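Local coordinates for protein D-glyceraldehyde dehydrogenase (NADP(+)) (Thermoplasma acidophilum, PDB 5IZD) that oxidises D-glyceraldehyde to (R)-glycerate with NADP+ in the non-phosphorylated Entner-Doudoroff pathway, working as a homotetramer, at residues A316-L321 / F383-G388; T268-K273 / E303-L308. All blocks are in the same frame, centred on the assembly; numbering follows the deposited sequence.

Contact 1 (A316-L321 / F383-G388); sequences ADMGPL and FAPVIG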
loop_
_atom_site.group_PDB
_atom_site.type_symbol
_atom_site.label_atom_id
_atom_site.label_comp_id
_atom_site.label_asym_id
_atom_site.label_seq_id
_atom_site.Cartn_x
_atom_site.Cartn_y
_atom_site.Cartn_z
ATOM N N ALA A 316 45.599 7.470 -2.260
ATOM C CA ALA A 316 45.049 8.796 -2.262
ATOM C C ALA A 316 43.780 8.793 -1.477
ATOM O O ALA A 316 43.091 7.756 -1.412
ATOM C CB ALA A 316 44.750 9.241 -3.674
ATOM N N ASP A 317 43.469 9.942 -0.897
ATOM C CA ASP A 317 42.148 10.220 -0.314
ATOM C C ASP A 317 41.160 10.669 -1.351
ATOM O O ASP A 317 39.989 10.453 -1.182
ATOM C CB ASP A 317 42.217 11.316 0.740
ATOM C CG ASP A 317 43.076 10.926 1.934
ATOM O OD1 ASP A 317 42.689 9.998 2.699
ATOM O OD2 ASP A 317 44.154 11.552 2.094
ATOM N N MET A 318 41.608 11.351 -2.395
ATOM C CA MET A 318 40.712 11.805 -3.437
ATOM C C MET A 318 41.362 11.549 -4.786
ATOM O O MET A 318 42.512 11.843 -4.948
ATOM C CB MET A 318 40.460 13.296 -3.280
ATOM C CG MET A 318 39.453 13.838 -4.267
ATOM S SD MET A 318 39.044 15.587 -3.981
ATOM C CE MET A 318 40.316 16.402 -4.967
ATOM N N GLY A 319 40.567 11.093 -5.751
ATOM C CA GLY A 319 40.996 10.789 -7.107
ATOM C C GLY A 319 40.944 11.932 -8.098
ATOM O O GLY A 319 40.628 13.066 -7.751
ATOM N N PRO A 320 41.253 11.631 -9.356
ATOM C CA PRO A 320 41.212 12.625 -10.408
ATOM C C PRO A 320 39.822 12.836 -10.973
ATOM O O PRO A 320 38.921 11.993 -10.781
ATOM C CB PRO A 320 42.129 11.991 -11.497
ATOM C CG PRO A 320 41.861 10.531 -11.319
ATOM C CD PRO A 320 41.831 10.362 -9.840
ATOM N N LEU A 321 39.664 13.939 -11.699
ATOM C CA LEU A 321 38.496 14.091 -12.584
ATOM C C LEU A 321 38.564 13.072 -13.743
ATOM O O LEU A 321 39.652 12.651 -14.139
ATOM C CB LEU A 321 38.402 15.510 -13.116
ATOM C CG LEU A 321 38.467 16.606 -12.033
ATOM C CD1 LEU A 321 38.530 17.987 -12.670
ATOM C CD2 LEU A 321 37.308 16.465 -11.136
ATOM N N PHE A 383 30.344 19.807 -10.193
ATOM C CA PHE A 383 30.691 18.389 -10.333
ATOM C C PHE A 383 32.232 18.188 -10.224
ATOM O O PHE A 383 32.833 17.530 -11.070
ATOM C CB PHE A 383 30.095 17.827 -11.670
ATOM C CG PHE A 383 29.430 16.492 -11.554
ATOM C CD1 PHE A 383 28.262 16.331 -10.836
ATOM C CD2 PHE A 383 29.946 15.372 -12.239
ATOM C CE1 PHE A 383 27.602 15.095 -10.778
ATOM C CE2 PHE A 383 29.309 14.135 -12.172
ATOM C CZ PHE A 383 28.125 13.995 -11.450
ATOM N N ALA A 384 32.853 18.793 -9.188
ATOM C CA ALA A 384 34.330 18.865 -9.087
ATOM C C ALA A 384 34.626 19.340 -7.657
ATOM O O ALA A 384 33.689 19.699 -6.947
ATOM C CB ALA A 384 34.900 19.799 -10.135
ATOM N N PRO A 385 35.893 19.311 -7.207
ATOM C CA PRO A 385 36.128 19.515 -5.767
ATOM C C PRO A 385 36.200 21.007 -5.322
ATOM O O PRO A 385 37.140 21.426 -4.664
ATOM C CB PRO A 385 37.447 18.760 -5.546
ATOM C CG PRO A 385 38.161 18.977 -6.829
ATOM C CD PRO A 385 37.118 18.853 -7.896
ATOM N N VAL A 386 35.162 21.764 -5.656
ATOM C CA VAL A 386 35.139 23.204 -5.556
ATOM C C VAL A 386 33.829 23.592 -4.840
ATOM O O VAL A 386 32.766 23.097 -5.214
ATOM C CB VAL A 386 35.086 23.871 -6.959
ATOM C CG1 VAL A 386 35.064 25.385 -6.834
ATOM C CG2 VAL A 386 36.227 23.424 -7.866
ATOM N N ILE A 387 33.893 24.480 -3.852
ATOM C CA ILE A 387 32.684 24.933 -3.191
ATOM C C ILE A 387 32.863 26.374 -2.714
ATOM O O ILE A 387 33.931 26.763 -2.293
ATOM C CB ILE A 387 32.275 23.958 -2.052
ATOM C CG1 ILE A 387 30.864 24.278 -1.500
ATOM C CG2 ILE A 387 33.287 23.983 -0.905
ATOM C CD1 ILE A 387 30.217 23.140 -0.729
ATOM N N GLY A 388 31.790 27.166 -2.809
ATOM C CA GLY A 388 31.701 28.489 -2.183
ATOM C C GLY A 388 30.887 28.400 -0.929
ATOM O O GLY A 388 30.006 27.508 -0.828
#

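Contact 2 (T268-K273 / E303-L308); sequences TLLWAK and ELSRKL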
loop_
_atom_site.group_PDB
_atom_site.type_symbol
_atom_site.label_atom_id
_atom_site.label_comp_id
_atom_site.label_asym_id
_atom_site.label_seq_id
_atom_site.Cartn_x
_atom_site.Cartn_y
_atom_site.Cartn_z
ATOM N N THR A 268 31.129 15.134 7.699
ATOM C CA THR A 268 30.159 14.974 6.635
ATOM C C THR A 268 30.479 15.866 5.409
ATOM O O THR A 268 30.264 15.435 4.269
ATOM C CB THR A 268 28.729 15.259 7.119
ATOM O OG1 THR A 268 28.455 14.492 8.311
ATOM C CG2 THR A 268 27.717 14.975 6.025
ATOM N N LEU A 269 30.929 17.098 5.646
ATOM C CA LEU A 269 31.274 17.992 4.543
ATOM C C LEU A 269 32.490 17.481 3.766
ATOM O O LEU A 269 32.522 17.573 2.542
ATOM C CB LEU A 269 31.568 19.410 5.027
ATOM C CG LEU A 269 31.874 20.424 3.929
ATOM C CD1 LEU A 269 30.698 20.555 2.966
ATOM C CD2 LEU A 269 32.185 21.764 4.594
ATOM N N LEU A 270 33.474 16.934 4.470
ATOM C CA LEU A 270 34.614 16.313 3.767
ATOM C C LEU A 270 34.123 15.227 2.824
ATOM O O LEU A 270 34.567 15.147 1.661
ATOM C CB LEU A 270 35.624 15.742 4.751
ATOM C CG LEU A 270 36.562 16.729 5.455
ATOM C CD1 LEU A 270 37.332 15.985 6.562
ATOM C CD2 LEU A 270 37.543 17.343 4.462
ATOM N N TRP A 271 33.242 14.379 3.341
ATOM C CA TRP A 271 32.590 13.357 2.525
ATOM C C TRP A 271 31.790 13.973 1.347
ATOM O O TRP A 271 32.049 13.659 0.160
ATOM C CB TRP A 271 31.677 12.442 3.352
ATOM C CG TRP A 271 31.031 11.457 2.457
ATOM C CD1 TRP A 271 31.546 10.246 2.054
ATOM C CD2 TRP A 271 29.770 11.595 1.797
ATOM N NE1 TRP A 271 30.693 9.647 1.172
ATOM C CE2 TRP A 271 29.609 10.468 0.976
ATOM C CE3 TRP A 271 28.784 12.591 1.777
ATOM C CZ2 TRP A 271 28.493 10.294 0.182
ATOM C CZ3 TRP A 271 27.669 12.417 0.945
ATOM C CH2 TRP A 271 27.543 11.282 0.181
ATOM N N ALA A 272 30.917 14.926 1.658
ATOM C CA ALA A 272 29.994 15.432 0.664
ATOM C C ALA A 272 30.658 16.215 -0.457
ATOM O O ALA A 272 30.189 16.178 -1.590
ATOM C CB ALA A 272 28.850 16.245 1.336
ATOM N N LYS A 273 31.776 16.891 -0.163
ATOM C CA LYS A 273 32.502 17.589 -1.185
ATOM C C LYS A 273 33.492 16.703 -1.947
ATOM O O LYS A 273 33.632 16.828 -3.155
ATOM C CB LYS A 273 33.306 18.734 -0.606
ATOM C CG LYS A 273 33.930 19.653 -1.653
ATOM C CD LYS A 273 32.912 20.374 -2.518
ATOM C CE LYS A 273 32.669 19.715 -3.847
ATOM N NZ LYS A 273 31.623 20.408 -4.622
ATOM N N GLU A 303 41.708 23.708 6.865
ATOM C CA GLU A 303 42.772 22.887 7.504
ATOM C C GLU A 303 42.594 21.405 7.204
ATOM O O GLU A 303 43.557 20.739 6.833
ATOM C CB GLU A 303 42.855 23.127 9.018
ATOM C CG GLU A 303 43.956 22.389 9.757
ATOM C CD GLU A 303 45.358 22.784 9.327
ATOM O OE1 GLU A 303 46.268 21.967 9.542
ATOM O OE2 GLU A 303 45.569 23.893 8.778
ATOM N N LEU A 304 41.364 20.898 7.259
ATOM C CA LEU A 304 41.149 19.498 6.927
ATOM C C LEU A 304 41.356 19.171 5.429
ATOM O O LEU A 304 41.924 18.095 5.063
ATOM C CB LEU A 304 39.767 19.070 7.366
ATOM C CG LEU A 304 39.644 18.965 8.879
ATOM C CD1 LEU A 304 38.197 19.181 9.238
ATOM C CD2 LEU A 304 40.118 17.600 9.343
ATOM N N SER A 305 40.891 20.108 4.593
ATOM C CA SER A 305 40.959 20.002 3.139
ATOM C C SER A 305 42.424 19.898 2.641
ATOM O O SER A 305 42.678 19.200 1.698
ATOM C CB SER A 305 40.226 21.172 2.453
ATOM O OG SER A 305 38.796 21.074 2.600
ATOM N N ARG A 306 43.346 20.576 3.318
ATOM C CA ARG A 306 44.788 20.550 2.939
ATOM C C ARG A 306 45.461 19.211 3.168
ATOM O O ARG A 306 46.549 18.983 2.617
ATOM C CB ARG A 306 45.614 21.454 3.830
ATOM C CG ARG A 306 45.260 22.902 3.856
ATOM C CD ARG A 306 46.048 23.570 4.968
ATOM N NE ARG A 306 47.236 24.164 4.371
ATOM C CZ ARG A 306 47.430 25.471 4.203
ATOM N NH1 ARG A 306 48.555 25.872 3.618
ATOM N NH2 ARG A 306 46.514 26.383 4.629
ATOM N N LYS A 307 44.919 18.433 4.107
ATOM C CA LYS A 307 45.453 17.148 4.514
ATOM C C LYS A 307 45.165 16.029 3.527
ATOM O O LYS A 307 45.756 14.953 3.669
ATOM C CB LYS A 307 44.894 16.741 5.880
ATOM N N LEU A 308 44.284 16.257 2.533
ATOM C CA LEU A 308 43.821 15.186 1.625
ATOM C C LEU A 308 44.903 14.962 0.609
ATOM O O LEU A 308 45.400 15.940 0.041
ATOM C CB LEU A 308 42.482 15.533 0.939
ATOM C CG LEU A 308 41.293 15.669 1.932
ATOM C CD1 LEU A 308 40.081 16.310 1.273
ATOM C CD2 LEU A 308 40.858 14.351 2.578
#

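Contact 1 (A316-L321 / F383-G388)
The CA atoms of Leu-321 and Ala-384 are 7.2 Å apart, the nearest such pair across the contact, where the irregular segment 316-321 faces the turn that leads into strand 386-392. The centre of the contact is the ring of Pro-385, touched from two places by aliphatic groups. Met-318 reaches it with the end of its chain: it runs extended through its first two torsions and then bends at chi3 (88°), which brings CE against CB and CG of the pyrrolidine. Met-318 CE lies 3.8 Å from Pro-385 CB and equally near CG, while Met-318 SD stands 3.9 Å from the same CB. The two side chains cross at about a right angle. Leu-321 serves the other part of the ring, its CD2 branch 4.0 Å from Pro-385 CD, and the same methyl lies 4.2 Å from Ala-384 CB. Flexible methionine can mould itself to a rigid ring, and small alanine lets a branched leucine settle beside the backbone. Pro-385 is also the centre of an inverse gamma turn, closed by a weak bond of 2.8 Å from Val-386 N to Ala-384 O. The turn follows Phe-383, a residue that probably contributes to the NADP+ site, as in related enzymes. In this aldehyde dehydrogenase fold the buried apolar packing thus joins loop 316-321 to the turn entering strand 386-392 of the seven-stranded mixed sheet.

Contact 2 (T268-K273 / E303-L308)
Ser-305 OG is held by two groups of its own chain, the carbonyl oxygen of Phe-301 one helical turn earlier and the hydroxyl of Tyr-274, just beyond segment 268-273. A short hydroxyl side chain suits this buried place because it can bond back to its own helix and across to the next. Beside it the contact is apolar and rests on Leu-270, whose side chain projects from helix 262-274. CG sits opposite the carbonyl carbon (chi1 -77°), and both methyls are carried toward the second segment. Both face the first carbon of the Leu-304 side chain, so that CB sits in front of the fork, with Leu-270 CD1 4.0 Å from Leu-304 CB and CD2 just as close, and the two chains cross nearly perpendicularly. Leu-270 CD2 also lies 4.2 Å from Leu-308 CD1 and 4.4 Å from Ser-305 OG, the latter a packing contact. Leu-308 can join because the chain folds through a type I turn from Ser-305 to Leu-308, which has a weak 3.5 Å bond from Leu-308 N to Ser-305 O and brings the leucine to the same branched side chain. Leu-304 is packed further by Phe-492 of the second subunit. Between the two segments the attraction is thus dispersive, with shape fit among leucines doing the joining, while the buried serine has its polar needs met by Tyr-274 and Phe-301.

Overall arrangement
Both contacts are buried, but contact 2 includes the partly exposed Leu-308, whereas every touching residue of contact 1 is buried. Contact 1, nearer the NADP+ site, joins two non-helical pieces through a proline ring; contact 2 joins a helix to a helix end and turn through leucines. The second subunit neighbours both, packing on Leu-304 in contact 2 and, in contact 1, pairing its Arg-488 with Asp-317 in a salt bridge. The centres are 10 Å apart, and helix 262-274 reaches both: its Lys-273 sends NZ to Val-386 O at 3.0 Å, and its Tyr-274 packs on Met-318 and Pro-385. Direct cohesion is apolar in each, whereas polar chemistry binds the two contacts together.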